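Local coordinates for protein putative sortase (Streptococcus pneumoniae, PDB 2W1J) that probably acts as a class C sortase, a transpeptidase that covalently joins pilin subunits during assembly of the pneumococcal pilus fibre, at residues D22-L27 / H139-V144; E55-L60 / V80-A85. One frame throughout, in Å; residues are numbered along the deposited sequence.

In the fold
Both contacts tie the N-terminal part of the chain to the sortase beta-barrel, and their centres lie about 14 Å apart. In chain order the segments run 22-27, 55-60, 80-85 and 139-144, so both halves of contact 2 fall between those of contact 1. Contact 1 sets helix 18-33 against the turn between strands 135-139 and 144-155; contact 2 sets the loop before strand 65-71 against the end of strand 76-82. The two meet directly: Arg24 NH1 lies 2.9 Å from Met59 O, probably a hydrogen bond, and Leu27 packs on Met59. Helix, loop and barrel are thereby joined to one another.

Contact 1 (D22-L27 / H139-V144); sequences DERMKL and HNIKEV
The beta-hairpin turn between strands 135-139 and 144-155 meets helix 18-33 through Ile141 and Lys142, which pack against Arg24 and Met25. Ile141 is the buried member of the four. Its CG1 stands between the backbone N and the carbonyl carbon (chi1 52°), and the extended chi2 carries CD1 onto the aliphatic stem of Arg24, 3.6 Å from both Arg24 CB and Arg24 CD. The two side chains cross at about a right angle, leaving the guanidinium beyond the methyl; there Arg24 NE forms a salt bridge with Asp20 and Arg24 NH1 bonds to the carbonyl of Glu61. The N-terminal helices of class C sortases precede the barrel, and here one of them rests on a barrel hairpin by apolar contact, with no hydrogen bond between the two segments. Met25, bent at chi2 (-59°) and chi3 (-65°), runs past Ile141 in the opposite direction, its SD 4.1 Å from Ile141 CG1; its CE lies across the lysine stem, 3.8 Å from Lys142 CD. The turn is braced from within: Asn140 OD1 accepts from Lys142 N at 2.8 Å, an Asx turn, and from Glu143 N at 3.0 Å, which extends it to an Asx motif, the donors approaching from opposite faces of the amide plane. On the exposed Lys142, NZ lies 3.8 Å from Glu143 OE2, a long salt bridge.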
ATOM      1  N   ASP A  22      -0.756 -14.049  15.809  1.00  4.56           N
ATOM      2  CA  ASP A  22       0.663 -14.328  16.030  1.00  4.67           C
ATOM      3  C   ASP A  22       1.233 -15.213  14.913  1.00  5.21           C
ATOM      4  O   ASP A  22       2.340 -14.984  14.429  1.00  5.49           O
ATOM      5  CB  ASP A  22       0.877 -15.010  17.385  1.00  4.36           C
ATOM      6  CG  ASP A  22       0.482 -14.141  18.572  1.00  4.75           C
ATOM      7  OD1 ASP A  22       0.614 -12.900  18.484  1.00  5.29           O
ATOM      8  OD2 ASP A  22       0.074 -14.725  19.606  1.00  5.07           O
ATOM      9  N   GLU A  23       0.497 -16.255  14.533  1.00  4.80           N
ATOM     10  CA  GLU A  23       0.947 -17.156  13.466  1.00  5.60           C
ATOM     11  C   GLU A  23       1.080 -16.405  12.142  1.00  5.94           C
ATOM     12  O   GLU A  23       2.063 -16.558  11.407  1.00  6.71           O
ATOM     13  CB  GLU A  23      -0.041 -18.318  13.311  1.00  6.40           C
ATOM     14  CG  GLU A  23      -0.161 -19.225  14.534  1.00 10.66           C
ATOM     15  CD  GLU A  23      -1.163 -20.355  14.349  1.00 14.94           C
ATOM     16  OE1 GLU A  23      -2.114 -20.200  13.552  1.00 17.68           O
ATOM     17  OE2 GLU A  23      -1.002 -21.404  15.008  1.00 16.03           O
ATOM     18  N   ARG A  24       0.068 -15.612  11.829  1.00  4.69           N
ATOM     19  CA  ARG A  24       0.048 -14.901  10.562  1.00  4.95           C
ATOM     20  C   ARG A  24       1.176 -13.884  10.483  1.00  5.77           C
ATOM     21  O   ARG A  24       1.805 -13.728   9.433  1.00  6.61           O
ATOM     22  CB  ARG A  24      -1.299 -14.214  10.383  1.00  4.87           C
ATOM     23  CG  ARG A  24      -2.471 -15.146  10.111  1.00  5.39           C
ATOM     24  CD  ARG A  24      -3.757 -14.374  10.303  1.00  7.43           C
ATOM     25  NE  ARG A  24      -4.950 -15.109   9.891  1.00  7.35           N
ATOM     26  CZ  ARG A  24      -5.574 -14.909   8.736  1.00  8.05           C
ATOM     27  NH1 ARG A  24      -5.099 -14.020   7.868  1.00  8.12           N
ATOM     28  NH2 ARG A  24      -6.662 -15.608   8.441  1.00  8.74           N
ATOM     29  N   MET A  25       1.434 -13.192  11.587  1.00  6.00           N
ATOM     30  CA  MET A  25       2.492 -12.192  11.602  1.00  6.51           C
ATOM     31  C   MET A  25       3.871 -12.843  11.505  1.00  6.99           C
ATOM     32  O   MET A  25       4.787 -12.263  10.931  1.00  7.79           O
ATOM     33  CB  MET A  25       2.374 -11.296  12.835  1.00  6.55           C
ATOM     34  CG  MET A  25       1.114 -10.429  12.814  1.00  6.46           C
ATOM     35  SD  MET A  25       0.953  -9.308  11.406  1.00  8.80           S
ATOM     36  CE  MET A  25       2.333  -8.196  11.687  1.00 12.41           C
ATOM     37  N   LYS A  26       4.024 -14.040  12.060  1.00  6.05           N
ATOM     38  CA  LYS A  26       5.266 -14.791  11.890  1.00  6.63           C
ATOM     39  C   LYS A  26       5.545 -15.005  10.404  1.00  5.70           C
ATOM     40  O   LYS A  26       6.660 -14.782   9.919  1.00  6.60           O
ATOM     41  CB  LYS A  26       5.163 -16.153  12.588  1.00  7.42           C
ATOM     42  CG  LYS A  26       6.329 -17.110  12.325  1.00  8.73           C
ATOM     43  CD  LYS A  26       5.990 -18.521  12.777  1.00 12.86           C
ATOM     44  CE  LYS A  26       5.800 -19.453  11.600  1.00 19.83           C
ATOM     45  NZ  LYS A  26       7.121 -19.910  11.105  1.00 21.07           N
ATOM     46  N   LEU A  27       4.520 -15.438   9.685  1.00  5.30           N
ATOM     47  CA  LEU A  27       4.660 -15.671   8.249  1.00  5.22           C
ATOM     48  C   LEU A  27       4.956 -14.388   7.486  1.00  5.39           C
ATOM     49  O   LEU A  27       5.772 -14.374   6.569  1.00  6.12           O
ATOM     50  CB  LEU A  27       3.409 -16.345   7.685  1.00  5.25           C
ATOM     51  CG  LEU A  27       3.157 -17.755   8.222  1.00  5.76           C
ATOM     52  CD1 LEU A  27       1.781 -18.272   7.817  1.00  9.13           C
ATOM     53  CD2 LEU A  27       4.249 -18.706   7.766  1.00  6.66           C
ATOM     54  N   HIS A 139      -3.572   0.157   8.127  1.00  4.97           N
ATOM     55  CA  HIS A 139      -4.234  -0.798   9.007  1.00  5.33           C
ATOM     56  C   HIS A 139      -3.938  -2.201   8.527  1.00  5.36           C
ATOM     57  O   HIS A 139      -4.124  -2.499   7.345  1.00  5.91           O
ATOM     58  CB  HIS A 139      -5.753  -0.610   8.946  1.00  5.28           C
ATOM     59  CG  HIS A 139      -6.234   0.733   9.409  1.00  5.17           C
ATOM     60  ND1 HIS A 139      -7.062   0.881  10.499  1.00  7.11           N
ATOM     61  CD2 HIS A 139      -6.031   1.979   8.916  1.00  6.38           C
ATOM     62  CE1 HIS A 139      -7.344   2.162  10.665  1.00  7.63           C
ATOM     63  NE2 HIS A 139      -6.731   2.852   9.717  1.00  6.69           N
ATOM     64  N   ASN A 140      -3.499  -3.061   9.437  1.00  4.59           N
ATOM     65  CA  ASN A 140      -3.343  -4.475   9.116  1.00  4.53           C
ATOM     66  C   ASN A 140      -4.023  -5.321  10.190  1.00  4.33           C
ATOM     67  O   ASN A 140      -4.655  -4.765  11.089  1.00  4.55           O
ATOM     68  CB  ASN A 140      -1.873  -4.848   8.855  1.00  4.75           C
ATOM     69  CG  ASN A 140      -0.997  -4.675  10.078  1.00  4.77           C
ATOM     70  OD1 ASN A 140      -1.422  -4.934  11.205  1.00  4.62           O
ATOM     71  ND2 ASN A 140       0.242  -4.260   9.860  1.00  5.20           N
ATOM     72  N   ILE A 141      -3.918  -6.642  10.099  1.00  4.29           N
ATOM     73  CA  ILE A 141      -4.621  -7.496  11.049  1.00  4.50           C
ATOM     74  C   ILE A 141      -4.177  -7.295  12.497  1.00  4.47           C
ATOM     75  O   ILE A 141      -4.925  -7.610  13.423  1.00  6.06           O
ATOM     76  CB  ILE A 141      -4.516  -8.995  10.696  1.00  4.47           C
ATOM     77  CG1 ILE A 141      -3.053  -9.399  10.476  1.00  5.64           C
ATOM     78  CG2 ILE A 141      -5.364  -9.297   9.472  1.00  5.46           C
ATOM     79  CD1 ILE A 141      -2.831 -10.907  10.377  1.00  7.89           C
ATOM     80  N   LYS A 142      -2.958  -6.807  12.690  1.00  4.24           N
ATOM     81  CA  LYS A 142      -2.390  -6.634  14.024  1.00  4.61           C
ATOM     82  C   LYS A 142      -2.677  -5.264  14.638  1.00  4.18           C
ATOM     83  O   LYS A 142      -2.985  -5.171  15.827  1.00  4.70           O
ATOM     84  CB  LYS A 142      -0.877  -6.867  13.966  1.00  4.73           C
ATOM     85  CG  LYS A 142      -0.139  -6.618  15.284  1.00  6.52           C
ATOM     86  CD  LYS A 142       1.364  -6.783  15.098  1.00 11.31           C
ATOM     87  CE  LYS A 142       2.136  -6.299  16.312  1.00 14.22           C
ATOM     88  NZ  LYS A 142       3.607  -6.330  16.055  1.00 18.46           N
ATOM     89  N   GLU A 143      -2.563  -4.204  13.848  1.00  4.56           N
ATOM     90  CA  GLU A 143      -2.494  -2.864  14.433  1.00  4.89           C
ATOM     91  C   GLU A 143      -2.718  -1.793  13.376  1.00  5.11           C
ATOM     92  O   GLU A 143      -2.909  -2.097  12.194  1.00  6.19           O
ATOM     93  CB  GLU A 143      -1.133  -2.653  15.108  1.00  4.75           C
ATOM     94  CG  GLU A 143       0.034  -2.693  14.126  1.00  6.12           C
ATOM     95  CD  GLU A 143       1.382  -2.656  14.813  1.00  7.23           C
ATOM     96  OE1 GLU A 143       1.502  -2.040  15.897  1.00 11.01           O
ATOM     97  OE2 GLU A 143       2.329  -3.263  14.284  1.00  8.97           O
ATOM     98  N   VAL A 144      -2.687  -0.544  13.821  1.00  4.85           N
ATOM     99  CA  VAL A 144      -2.678   0.599  12.926  1.00  5.33           C
ATOM    100  C   VAL A 144      -1.296   1.238  13.014  1.00  4.66           C
ATOM    101  O   VAL A 144      -0.786   1.470  14.114  1.00  6.26           O
ATOM    102  CB  VAL A 144      -3.752   1.619  13.349  1.00  5.84           C
ATOM    103  CG1 VAL A 144      -3.764   2.805  12.390  1.00  7.66           C
ATOM    104  CG2 VAL A 144      -5.122   0.955  13.395  1.00  7.45           C
TER

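Contact 2 (E55-L60 / V80-A85); sequences EYARML and VYAGTA
Tyr56, Ala57, Ala82 and Gly83 bring the loop ahead of strand 65-71 against the end of strand 76-82. Tyr56 reaches furthest across. Its backbone belongs to a type I beta turn from Glu55 to Arg58, and from CB a chi1 of 65° tucks CG over the residue's own backbone, which sends the ring across to the end of the strand. Across this contact the ring is met in its far half, where CE2 and CZ each lie 4.1 Å from Ala82 CB. The same two ring atoms are 3.8 Å from Gly83 N, which approaches the ring obliquely. At the tip, Tyr56 OH accepts a hydrogen bond from Gly83 N at 2.9 Å, with a bent N-H...O angle of 146°. That hydroxyl also bonds to His95 ND1, so two polar partners hold the end of the phenol: a backbone amide just past strand 76-82 and a histidine of its parallel neighbour, strand 93-95. Gly83 itself has a positive phi of 74°, where the chain leaves the strand on its way to Ala85, the N-cap of helix 86-91. Beside the tyrosine, the next residue of the turn makes a smaller apolar contact, Ala57 CB resting 4.1 Å from Ala82 CB. Both methyls also touch Met66 of strand 65-71, which runs antiparallel to strand 76-82. Further along the loop, the 3-10 segment of residues 58-60 turns Met59 and Leu60 to helix 18-33. The arrangement thus joins the segment leading into the first strand to the adjoining strands of the sortase beta-barrel, the fold that defines this transpeptidase family.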
ATOM      1  N   GLU A  55      -1.065 -14.470  -4.630  1.00 14.18           N
ATOM      2  CA  GLU A  55      -1.230 -15.347  -3.474  1.00 14.52           C
ATOM      3  C   GLU A  55      -0.192 -15.103  -2.386  1.00 14.65           C
ATOM      4  O   GLU A  55      -0.209 -15.767  -1.349  1.00 15.43           O
ATOM      5  CB  GLU A  55      -1.172 -16.815  -3.907  1.00 15.07           C
ATOM      6  CG  GLU A  55      -2.206 -17.201  -4.959  1.00 17.96           C
ATOM      7  CD  GLU A  55      -2.233 -18.694  -5.246  1.00 22.01           C
ATOM      8  OE1 GLU A  55      -2.485 -19.489  -4.312  1.00 24.32           O
ATOM      9  OE2 GLU A  55      -2.021 -19.075  -6.416  1.00 25.02           O
ATOM     10  N   TYR A  56       0.705 -14.149  -2.615  1.00 13.94           N
ATOM     11  CA  TYR A  56       1.882 -14.003  -1.764  1.00 14.48           C
ATOM     12  C   TYR A  56       1.600 -13.396  -0.389  1.00 14.55           C
ATOM     13  O   TYR A  56       2.436 -13.495   0.512  1.00 16.11           O
ATOM     14  CB  TYR A  56       2.965 -13.197  -2.479  1.00 13.99           C
ATOM     15  CG  TYR A  56       2.572 -11.767  -2.755  1.00 13.76           C
ATOM     16  CD1 TYR A  56       2.775 -10.775  -1.806  1.00 15.16           C
ATOM     17  CD2 TYR A  56       1.975 -11.413  -3.955  1.00 12.44           C
ATOM     18  CE1 TYR A  56       2.415  -9.463  -2.057  1.00 13.36           C
ATOM     19  CE2 TYR A  56       1.608 -10.106  -4.216  1.00 13.03           C
ATOM     20  CZ  TYR A  56       1.828  -9.129  -3.263  1.00 12.27           C
ATOM     21  OH  TYR A  56       1.454  -7.831  -3.539  1.00 13.71           O
ATOM     22  N   ALA A  57       0.424 -12.802  -0.223  1.00 13.24           N
ATOM     23  CA  ALA A  57       0.081 -12.112   1.019  1.00 13.39           C
ATOM     24  C   ALA A  57      -1.089 -12.748   1.760  1.00 12.39           C
ATOM     25  O   ALA A  57      -1.714 -12.107   2.606  1.00 12.19           O
ATOM     26  CB  ALA A  57      -0.216 -10.631   0.731  1.00 13.97           C
ATOM     27  N   ARG A  58      -1.384 -14.017   1.472  1.00 10.80           N
ATOM     28  CA  ARG A  58      -2.534 -14.684   2.084  1.00 10.95           C
ATOM     29  C   ARG A  58      -2.540 -14.614   3.609  1.00 10.02           C
ATOM     30  O   ARG A  58      -3.600 -14.526   4.228  1.00 10.02           O
ATOM     31  CB  ARG A  58      -2.658 -16.133   1.603  1.00 10.72           C
ATOM     32  CG  ARG A  58      -3.020 -16.269   0.127  1.00 14.02           C
ATOM     33  CD  ARG A  58      -3.250 -17.721  -0.244  1.00 19.06           C
ATOM     34  NE  ARG A  58      -4.525 -18.208   0.272  1.00 23.18           N
ATOM     35  CZ  ARG A  58      -4.897 -19.483   0.272  1.00 24.01           C
ATOM     36  NH1 ARG A  58      -4.088 -20.413  -0.218  1.00 25.90           N
ATOM     37  NH2 ARG A  58      -6.080 -19.829   0.763  1.00 25.88           N
ATOM     38  N   MET A  59      -1.357 -14.653   4.215  1.00 10.04           N
ATOM     39  CA  MET A  59      -1.269 -14.638   5.675  1.00 10.65           C
ATOM     40  C   MET A  59      -1.838 -13.358   6.294  1.00  9.83           C
ATOM     41  O   MET A  59      -2.282 -13.364   7.441  1.00  9.97           O
ATOM     42  CB  MET A  59       0.171 -14.882   6.153  1.00 10.92           C
ATOM     43  CG  MET A  59       1.076 -13.655   6.151  1.00 12.69           C
ATOM     44  SD  MET A  59       1.506 -13.046   4.504  1.00 12.55           S
ATOM     45  CE  MET A  59       2.840 -14.146   4.028  1.00 14.12           C
ATOM     46  N   LEU A  60      -1.830 -12.268   5.530  1.00 10.05           N
ATOM     47  CA  LEU A  60      -2.301 -10.972   6.025  1.00  9.76           C
ATOM     48  C   LEU A  60      -3.765 -10.712   5.680  1.00 10.24           C
ATOM     49  O   LEU A  60      -4.339  -9.706   6.105  1.00 10.51           O
ATOM     50  CB  LEU A  60      -1.436  -9.845   5.454  1.00 10.16           C
ATOM     51  CG  LEU A  60      -0.027  -9.749   6.046  1.00 10.27           C
ATOM     52  CD1 LEU A  60       0.715  -8.561   5.448  1.00 10.72           C
ATOM     53  CD2 LEU A  60      -0.093  -9.620   7.574  1.00 10.97           C
ATOM     54  N   VAL A  80      -6.853  -2.514   0.785  1.00  5.93           N
ATOM     55  CA  VAL A  80      -5.638  -2.864   0.063  1.00  5.52           C
ATOM     56  C   VAL A  80      -5.665  -4.352  -0.257  1.00  5.75           C
ATOM     57  O   VAL A  80      -5.885  -5.186   0.631  1.00  6.32           O
ATOM     58  CB  VAL A  80      -4.373  -2.549   0.909  1.00  5.77           C
ATOM     59  CG1 VAL A  80      -3.123  -2.991   0.179  1.00  6.69           C
ATOM     60  CG2 VAL A  80      -4.304  -1.068   1.251  1.00  6.74           C
ATOM     61  N   TYR A  81      -5.449  -4.680  -1.527  1.00  5.62           N
ATOM     62  CA  TYR A  81      -5.413  -6.068  -1.985  1.00  5.87           C
ATOM     63  C   TYR A  81      -4.012  -6.409  -2.446  1.00  6.26           C
ATOM     64  O   TYR A  81      -3.233  -5.514  -2.768  1.00  7.60           O
ATOM     65  CB  TYR A  81      -6.382  -6.278  -3.154  1.00  6.66           C
ATOM     66  CG  TYR A  81      -7.812  -6.001  -2.783  1.00  7.09           C
ATOM     67  CD1 TYR A  81      -8.358  -4.736  -2.920  1.00  9.16           C
ATOM     68  CD2 TYR A  81      -8.616  -7.009  -2.266  1.00  9.83           C
ATOM     69  CE1 TYR A  81      -9.669  -4.483  -2.560  1.00 10.52           C
ATOM     70  CE2 TYR A  81      -9.923  -6.764  -1.903  1.00 11.98           C
ATOM     71  CZ  TYR A  81     -10.442  -5.499  -2.046  1.00 12.05           C
ATOM     72  OH  TYR A  81     -11.751  -5.268  -1.685  1.00 16.20           O
ATOM     73  N   ALA A  82      -3.698  -7.701  -2.489  1.00  6.29           N
ATOM     74  CA  ALA A  82      -2.409  -8.150  -2.997  1.00  5.99           C
ATOM     75  C   ALA A  82      -2.279  -7.919  -4.502  1.00  6.43           C
ATOM     76  O   ALA A  82      -3.215  -8.155  -5.265  1.00  6.83           O
ATOM     77  CB  ALA A  82      -2.192  -9.618  -2.666  1.00  6.58           C
ATOM     78  N   GLY A  83      -1.102  -7.470  -4.919  1.00  6.34           N
ATOM     79  CA  GLY A  83      -0.829  -7.239  -6.335  1.00  7.29           C
ATOM     80  C   GLY A  83      -1.520  -6.008  -6.882  1.00  6.49           C
ATOM     81  O   GLY A  83      -2.205  -5.281  -6.154  1.00  6.76           O
ATOM     82  N   THR A  84      -1.353  -5.791  -8.182  1.00  7.01           N
ATOM     83  CA  THR A  84      -1.817  -4.561  -8.804  1.00  8.15           C
ATOM     84  C   THR A  84      -2.539  -4.840 -10.115  1.00  8.60           C
ATOM     85  O   THR A  84      -2.573  -3.990 -11.003  1.00  9.26           O
ATOM     86  CB  THR A  84      -0.656  -3.566  -9.051  1.00  7.95           C
ATOM     87  OG1 THR A  84       0.407  -4.221  -9.749  1.00  8.79           O
ATOM     88  CG2 THR A  84      -0.114  -3.025  -7.724  1.00  8.90           C
ATOM     89  N   ALA A  85      -3.119  -6.031 -10.229  1.00  8.37           N
ATOM     90  CA  ALA A  85      -3.906  -6.384 -11.410  1.00  8.53           C
ATOM     91  C   ALA A  85      -5.046  -5.395 -11.645  1.00  8.71           C
ATOM     92  O   ALA A  85      -5.509  -4.734 -10.723  1.00  8.85           O
ATOM     93  CB  ALA A  85      -4.445  -7.801 -11.278  1.00  9.00           C
TER